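Local coordinates for protein FmtA (Staphylococcus aureus, PDB 5ZH8), which hydrolyses the D-alanyl esters of wall teichoic acid and lipoteichoic acid, and affects cell-wall structure, autolysis and the level of methicillin resistance, at residues A[175-181]-A[196-202]; A[161-165]-A[201-206]. All blocks are in the same frame, centred on the assembly; numbering follows the deposited sequence.

Contact 1 (A[175-181]-A[196-202])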
loop_
_atom_site.group_PDB
_atom_site.type_symbol
_atom_site.label_atom_id
_atom_site.label_comp_id
_atom_site.label_asym_id
_atom_site.label_seq_id
_atom_site.Cartn_x
_atom_site.Cartn_y
_atom_site.Cartn_z
ATOM N N SER A 175 6.351 21.685 -10.873
ATOM C CA SER A 175 5.929 22.276 -12.139
ATOM C C SER A 175 4.532 22.887 -12.075
ATOM O O SER A 175 4.225 23.827 -12.806
ATOM C CB SER A 175 5.969 21.213 -13.232
ATOM O OG SER A 175 5.107 20.134 -12.922
ATOM N N GLY A 176 3.687 22.343 -11.205
ATOM C CA GLY A 176 2.295 22.773 -11.109
ATOM C C GLY A 176 1.374 22.001 -12.033
ATOM O O GLY A 176 0.195 22.330 -12.151
ATOM N N LEU A 177 1.904 20.965 -12.678
ATOM C CA LEU A 177 1.102 20.101 -13.531
ATOM C C LEU A 177 0.213 19.226 -12.651
ATOM O O LEU A 177 0.648 18.753 -11.594
ATOM C CB LEU A 177 2.001 19.212 -14.401
ATOM C CG LEU A 177 2.784 19.845 -15.556
ATOM C CD1 LEU A 177 3.886 18.896 -16.004
ATOM C CD2 LEU A 177 1.886 20.210 -16.722
ATOM N N TYR A 178 -1.029 19.018 -13.085
ATOM C CA TYR A 178 -1.927 18.075 -12.426
ATOM C C TYR A 178 -1.282 16.696 -12.389
ATOM O O TYR A 178 -0.500 16.346 -13.275
ATOM C CB TYR A 178 -3.275 17.993 -13.157
ATOM C CG TYR A 178 -4.195 19.169 -12.905
ATOM C CD1 TYR A 178 -4.913 19.269 -11.718
ATOM C CD2 TYR A 178 -4.361 20.168 -13.857
ATOM C CE1 TYR A 178 -5.759 20.338 -11.482
ATOM C CE2 TYR A 178 -5.203 21.245 -13.627
ATOM C CZ TYR A 178 -5.898 21.324 -12.437
ATOM O OH TYR A 178 -6.737 22.383 -12.197
ATOM N N LYS A 179 -1.606 15.916 -11.359
ATOM C CA LYS A 179 -1.036 14.579 -11.210
ATOM C C LYS A 179 -1.429 13.709 -12.400
ATOM O O LYS A 179 -2.566 13.765 -12.860
ATOM C CB LYS A 179 -1.482 13.934 -9.899
ATOM C CG LYS A 179 -0.363 13.228 -9.146
ATOM C CD LYS A 179 -0.858 12.635 -7.832
ATOM C CE LYS A 179 0.159 11.662 -7.250
ATOM N NZ LYS A 179 -0.286 11.076 -5.953
ATOM N N TYR A 180 -0.477 12.913 -12.889
ATOM C CA TYR A 180 -0.658 12.125 -14.092
ATOM C C TYR A 180 -1.699 11.068 -13.809
ATOM O O TYR A 180 -1.556 10.263 -12.890
ATOM C CB TYR A 180 0.629 11.438 -14.529
ATOM C CG TYR A 180 0.476 10.585 -15.776
ATOM C CD1 TYR A 180 0.141 11.163 -16.991
ATOM C CD2 TYR A 180 0.679 9.207 -15.743
ATOM C CE1 TYR A 180 0.011 10.398 -18.141
ATOM C CE2 TYR A 180 0.554 8.437 -16.888
ATOM C CZ TYR A 180 0.219 9.035 -18.085
ATOM O OH TYR A 180 0.088 8.266 -19.217
ATOM N N LYS A 181 -2.773 11.107 -14.578
ATOM C CA LYS A 181 -3.814 10.103 -14.506
ATOM C C LYS A 181 -3.587 9.173 -15.686
ATOM O O LYS A 181 -3.920 9.531 -16.818
ATOM C CB LYS A 181 -5.194 10.758 -14.591
ATOM C CG LYS A 181 -5.707 11.313 -13.267
ATOM C CD LYS A 181 -7.172 11.718 -13.363
ATOM C CE LYS A 181 -8.107 10.518 -13.414
ATOM N NZ LYS A 181 -9.370 10.860 -14.124
ATOM N N ILE A 196 -0.975 14.858 -20.764
ATOM C CA ILE A 196 -0.531 15.759 -19.688
ATOM C C ILE A 196 -0.573 17.224 -20.109
ATOM O O ILE A 196 -0.844 18.110 -19.303
ATOM C CB ILE A 196 0.937 15.455 -19.284
ATOM C CG1 ILE A 196 1.044 14.120 -18.542
ATOM C CG2 ILE A 196 1.526 16.568 -18.424
ATOM C CD1 ILE A 196 2.456 13.571 -18.495
ATOM N N GLN A 197 -0.270 17.476 -21.375
ATOM C CA GLN A 197 -0.286 18.838 -21.903
ATOM C C GLN A 197 -1.708 19.406 -21.918
ATOM O O GLN A 197 -1.904 20.568 -21.583
ATOM C CB GLN A 197 0.375 18.896 -23.292
ATOM C CG GLN A 197 0.608 20.297 -23.833
ATOM C CD GLN A 197 -0.606 20.918 -24.492
ATOM O OE1 GLN A 197 -1.452 20.220 -25.042
ATOM N NE2 GLN A 197 -0.690 22.240 -24.442
ATOM N N LYS A 198 -2.690 18.583 -22.287
ATOM C CA LYS A 198 -4.094 18.996 -22.256
ATOM C C LYS A 198 -4.563 19.331 -20.829
ATOM O O LYS A 198 -5.227 20.350 -20.616
ATOM C CB LYS A 198 -4.997 17.926 -22.895
ATOM C CG LYS A 198 -6.434 18.362 -23.147
ATOM C CD LYS A 198 -6.540 19.431 -24.224
ATOM C CE LYS A 198 -7.992 19.666 -24.616
ATOM N NZ LYS A 198 -8.163 20.728 -25.648
ATOM N N ARG A 199 -4.222 18.485 -19.860
ATOM C CA ARG A 199 -4.605 18.730 -18.474
ATOM C C ARG A 199 -3.943 20.001 -17.958
ATOM O O ARG A 199 -4.568 20.776 -17.252
ATOM C CB ARG A 199 -4.223 17.559 -17.586
ATOM C CG ARG A 199 -4.912 16.256 -17.947
ATOM C CD ARG A 199 -5.093 15.400 -16.711
ATOM N NE ARG A 199 -6.131 15.961 -15.848
ATOM C CZ ARG A 199 -6.200 15.812 -14.525
ATOM N NH1 ARG A 199 -5.278 15.119 -13.850
ATOM N NH2 ARG A 199 -7.203 16.381 -13.861
ATOM N N GLY A 200 -2.660 20.166 -18.273
ATOM C CA GLY A 200 -1.944 21.402 -18.016
ATOM C C GLY A 200 -1.707 21.714 -16.553
ATOM O O GLY A 200 -1.538 20.820 -15.714
ATOM N N ILE A 201 -1.719 23.009 -16.251
ATOM C CA ILE A 201 -1.300 23.532 -14.944
ATOM C C ILE A 201 -2.452 23.626 -13.951
ATOM O O ILE A 201 -3.602 23.856 -14.326
ATOM C CB ILE A 201 -0.574 24.906 -15.107
ATOM C CG1 ILE A 201 0.934 24.691 -15.087
ATOM C CG2 ILE A 201 -0.884 25.907 -13.993
ATOM C CD1 ILE A 201 1.414 23.698 -16.118
ATOM N N ASP A 202 -2.111 23.446 -12.679
ATOM C CA ASP A 202 -3.031 23.645 -11.572
ATOM C C ASP A 202 -2.572 24.883 -10.791
ATOM O O ASP A 202 -1.551 24.825 -10.091
ATOM C CB ASP A 202 -3.031 22.411 -10.677
ATOM C CG ASP A 202 -4.023 22.514 -9.543
ATOM O OD1 ASP A 202 -5.057 23.192 -9.708
ATOM O OD2 ASP A 202 -3.771 21.905 -8.484
#
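Leu177 and Ile201 form a non-hydrogen-bonded antiparallel pair, a single beta bridge in the helical region of this beta-lactamase-family fold. It ties the loop that follows helix 167-171 to the end of helix 189-199, where Gly200, with positive phi, turns the chain out of the helix. Two nearly straight backbone bonds flank the pair: Asp202 N donates to Gly176 O (2.6 Å) and Tyr178 N to Gly200 O (3.2 Å).

The apolar packing lies toward helices 167-171 and 213-227. Leu177 CD2 meets Ile201 CD1 at 3.6 Å and Ile196 CG2 at 4.0 Å, while Ile196 CG1 meets CD1 of Tyr180 at 3.5 Å, the two side chains crossing at about a right angle; the Tyr180 hydroxyl is held by Gln281.

Flat groups make the remaining contacts. The backbone brings Asp202 CB over the Tyr178 ring, 3.6 Å from its centroid, in a CH-pi contact. A chi1 of -177° carries the carboxylate on over the same ring, toward CE1 and CZ, stacked with the planes 24° apart. The Arg199 guanidinium has Tyr178 CB over one face and Lys181 CD over the other; Lys179 O lies at its edge, in plane, 3.2 Å from Arg199 NH1.

Contact 2 (A[161-165]-A[201-206])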
loop_
_atom_site.group_PDB
_atom_site.type_symbol
_atom_site.label_atom_id
_atom_site.label_comp_id
_atom_site.label_asym_id
_atom_site.label_seq_id
_atom_site.Cartn_x
_atom_site.Cartn_y
_atom_site.Cartn_z
ATOM N N THR A 161 1.836 25.696 -22.212
ATOM C CA THR A 161 1.341 25.755 -20.839
ATOM C C THR A 161 1.087 27.201 -20.412
ATOM O O THR A 161 1.831 28.101 -20.796
ATOM C CB THR A 161 2.347 25.081 -19.877
ATOM O OG1 THR A 161 2.150 25.564 -18.544
ATOM C CG2 THR A 161 3.788 25.366 -20.302
ATOM N N SER A 162 0.044 27.406 -19.607
ATOM C CA SER A 162 -0.409 28.747 -19.181
ATOM C C SER A 162 0.746 29.678 -18.783
ATOM O O SER A 162 0.714 30.875 -19.055
ATOM C CB SER A 162 -1.403 28.642 -18.004
ATOM O OG SER A 162 -1.878 27.316 -17.806
ATOM N N LYS A 163 1.748 29.111 -18.117
ATOM C CA LYS A 163 2.975 29.808 -17.773
ATOM C C LYS A 163 4.148 28.916 -18.182
ATOM O O LYS A 163 3.983 27.703 -18.302
ATOM C CB LYS A 163 3.003 30.085 -16.267
ATOM C CG LYS A 163 1.807 30.892 -15.774
ATOM C CD LYS A 163 1.906 31.241 -14.295
ATOM C CE LYS A 163 1.623 30.046 -13.386
ATOM N NZ LYS A 163 0.181 29.660 -13.316
ATOM N N PRO A 164 5.342 29.506 -18.388
ATOM C CA PRO A 164 6.496 28.689 -18.770
ATOM C C PRO A 164 6.992 27.822 -17.623
ATOM O O PRO A 164 7.001 28.268 -16.478
ATOM C CB PRO A 164 7.553 29.731 -19.142
ATOM C CG PRO A 164 7.198 30.928 -18.334
ATOM C CD PRO A 164 5.697 30.932 -18.266
ATOM N N ILE A 165 7.386 26.590 -17.933
ATOM C CA ILE A 165 7.897 25.645 -16.936
ATOM C C ILE A 165 9.350 25.292 -17.232
ATOM O O ILE A 165 9.612 24.596 -18.208
ATOM C CB ILE A 165 7.119 24.315 -16.992
ATOM C CG1 ILE A 165 5.614 24.531 -16.822
ATOM C CG2 ILE A 165 7.668 23.327 -15.962
ATOM C CD1 ILE A 165 4.796 23.318 -17.229
ATOM N N ILE A 201 -1.719 23.009 -16.251
ATOM C CA ILE A 201 -1.300 23.532 -14.944
ATOM C C ILE A 201 -2.452 23.626 -13.951
ATOM O O ILE A 201 -3.602 23.856 -14.326
ATOM C CB ILE A 201 -0.574 24.906 -15.107
ATOM C CG1 ILE A 201 0.934 24.691 -15.087
ATOM C CG2 ILE A 201 -0.884 25.907 -13.993
ATOM C CD1 ILE A 201 1.414 23.698 -16.118
ATOM N N ASP A 202 -2.111 23.446 -12.679
ATOM C CA ASP A 202 -3.031 23.645 -11.572
ATOM C C ASP A 202 -2.572 24.883 -10.791
ATOM O O ASP A 202 -1.551 24.825 -10.091
ATOM C CB ASP A 202 -3.031 22.411 -10.677
ATOM C CG ASP A 202 -4.023 22.514 -9.543
ATOM O OD1 ASP A 202 -5.057 23.192 -9.708
ATOM O OD2 ASP A 202 -3.771 21.905 -8.484
ATOM N N PRO A 203 -3.300 26.012 -10.928
ATOM C CA PRO A 203 -2.824 27.285 -10.387
ATOM C C PRO A 203 -2.406 27.247 -8.927
ATOM O O PRO A 203 -1.311 27.692 -8.622
ATOM C CB PRO A 203 -4.017 28.217 -10.578
ATOM C CG PRO A 203 -4.677 27.705 -11.808
ATOM C CD PRO A 203 -4.445 26.220 -11.834
ATOM N N LYS A 204 -3.255 26.719 -8.047
ATOM C CA LYS A 204 -2.978 26.682 -6.602
ATOM C C LYS A 204 -1.681 25.940 -6.258
ATOM O O LYS A 204 -1.004 26.285 -5.295
ATOM C CB LYS A 204 -4.166 26.085 -5.829
ATOM C CG LYS A 204 -4.476 24.613 -6.098
ATOM C CD LYS A 204 -5.705 24.139 -5.325
ATOM C CE LYS A 204 -7.007 24.754 -5.837
ATOM N NZ LYS A 204 -7.246 24.474 -7.281
ATOM N N LYS A 205 -1.355 24.929 -7.061
ATOM C CA LYS A 205 -0.138 24.143 -6.896
ATOM C C LYS A 205 1.053 24.673 -7.703
ATOM O O LYS A 205 2.102 24.036 -7.733
ATOM C CB LYS A 205 -0.420 22.674 -7.240
ATOM C CG LYS A 205 -1.125 21.934 -6.108
ATOM C CD LYS A 205 -0.133 21.479 -5.038
ATOM C CE LYS A 205 -0.760 21.394 -3.647
ATOM N NZ LYS A 205 -1.913 20.453 -3.579
ATOM N N TYR A 206 0.906 25.810 -8.368
ATOM C CA TYR A 206 2.041 26.357 -9.124
ATOM C C TYR A 206 3.229 26.714 -8.218
ATOM O O TYR A 206 3.065 27.310 -7.151
ATOM C CB TYR A 206 1.635 27.559 -9.980
ATOM C CG TYR A 206 2.820 28.312 -10.553
ATOM C CD1 TYR A 206 3.618 27.747 -11.552
ATOM C CD2 TYR A 206 3.150 29.592 -10.093
ATOM C CE1 TYR A 206 4.706 28.431 -12.070
ATOM C CE2 TYR A 206 4.234 30.281 -10.608
ATOM C CZ TYR A 206 5.009 29.699 -11.595
ATOM O OH TYR A 206 6.086 30.390 -12.107
#
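Thr161 OG1, which rests against the end of the Ile201 side chain, donates a hydrogen bond of 2.8 Å to Lys163 O, approaching in the plane of that carbonyl. The bond spans two residues of one loop and fixes the direction of the hydroxyl proton, while the oxygen also borders Ile201 CD1.

Ile201 is the apolar centre of this surface contact between the loop before helix 167-171 and the loop after helix 189-199. Its CD1 meets CD1 of Ile165 tip to tip at 3.6 Å. Ile165 is the buried member of its loop, packed also on Phe159 and paired through its backbone with Val152. On the outer side, Ser162 OG lies 3.8 Å from Ile201 CB.

The other half of the contact belongs to Lys163 and Tyr206. The lysine chain runs out extended and then bends twice: the bend at chi3 (-75°) brings CE over the centre of the tyrosine ring, and the bend at chi4 (-74°) sets the direction of NZ. CE is 3.4 Å from the ring centroid, close to the normal, in a CH-pi contact. The ammonium follows over the same ring in a cation-pi contact, with NZ 4.4 Å from the centroid, and is also 4.0 Å from Ile201 CG2. The turn that delivers Tyr206 is held by the backbone bond from Tyr206 N to Pro203 O, 2.9 Å long, and the ring itself is placed by a chi1 near 169°.

Across the two loops, then, methyl groups, a methylene and an aromatic face do the work, and the charge of the partly exposed lysine is probably steadied in part by the ring's pi electrons.

In the fold
Both contacts hold the chain that leaves helix 189-199, but at different depths. Their ranges overlap at Ile201 and Asp202, of which only Ile201 works in both; Asp202 points away from the 161-165 loop. Contact 1 is partly buried and nested inside the longer loop that contact 2 closes; contact 2 lies nearer the surface, about 27 Å from the chain centre against about 22 Å. Their centres are about 8 Å apart, and Ser175 and Leu177 of the first pack on Ile165 of the second. Inside, backbone bonds fix the pairing; outside, side chains alone join the segments. Ile201 thus serves a backbone bridge on one side and a mixed side-chain surface contact on the other.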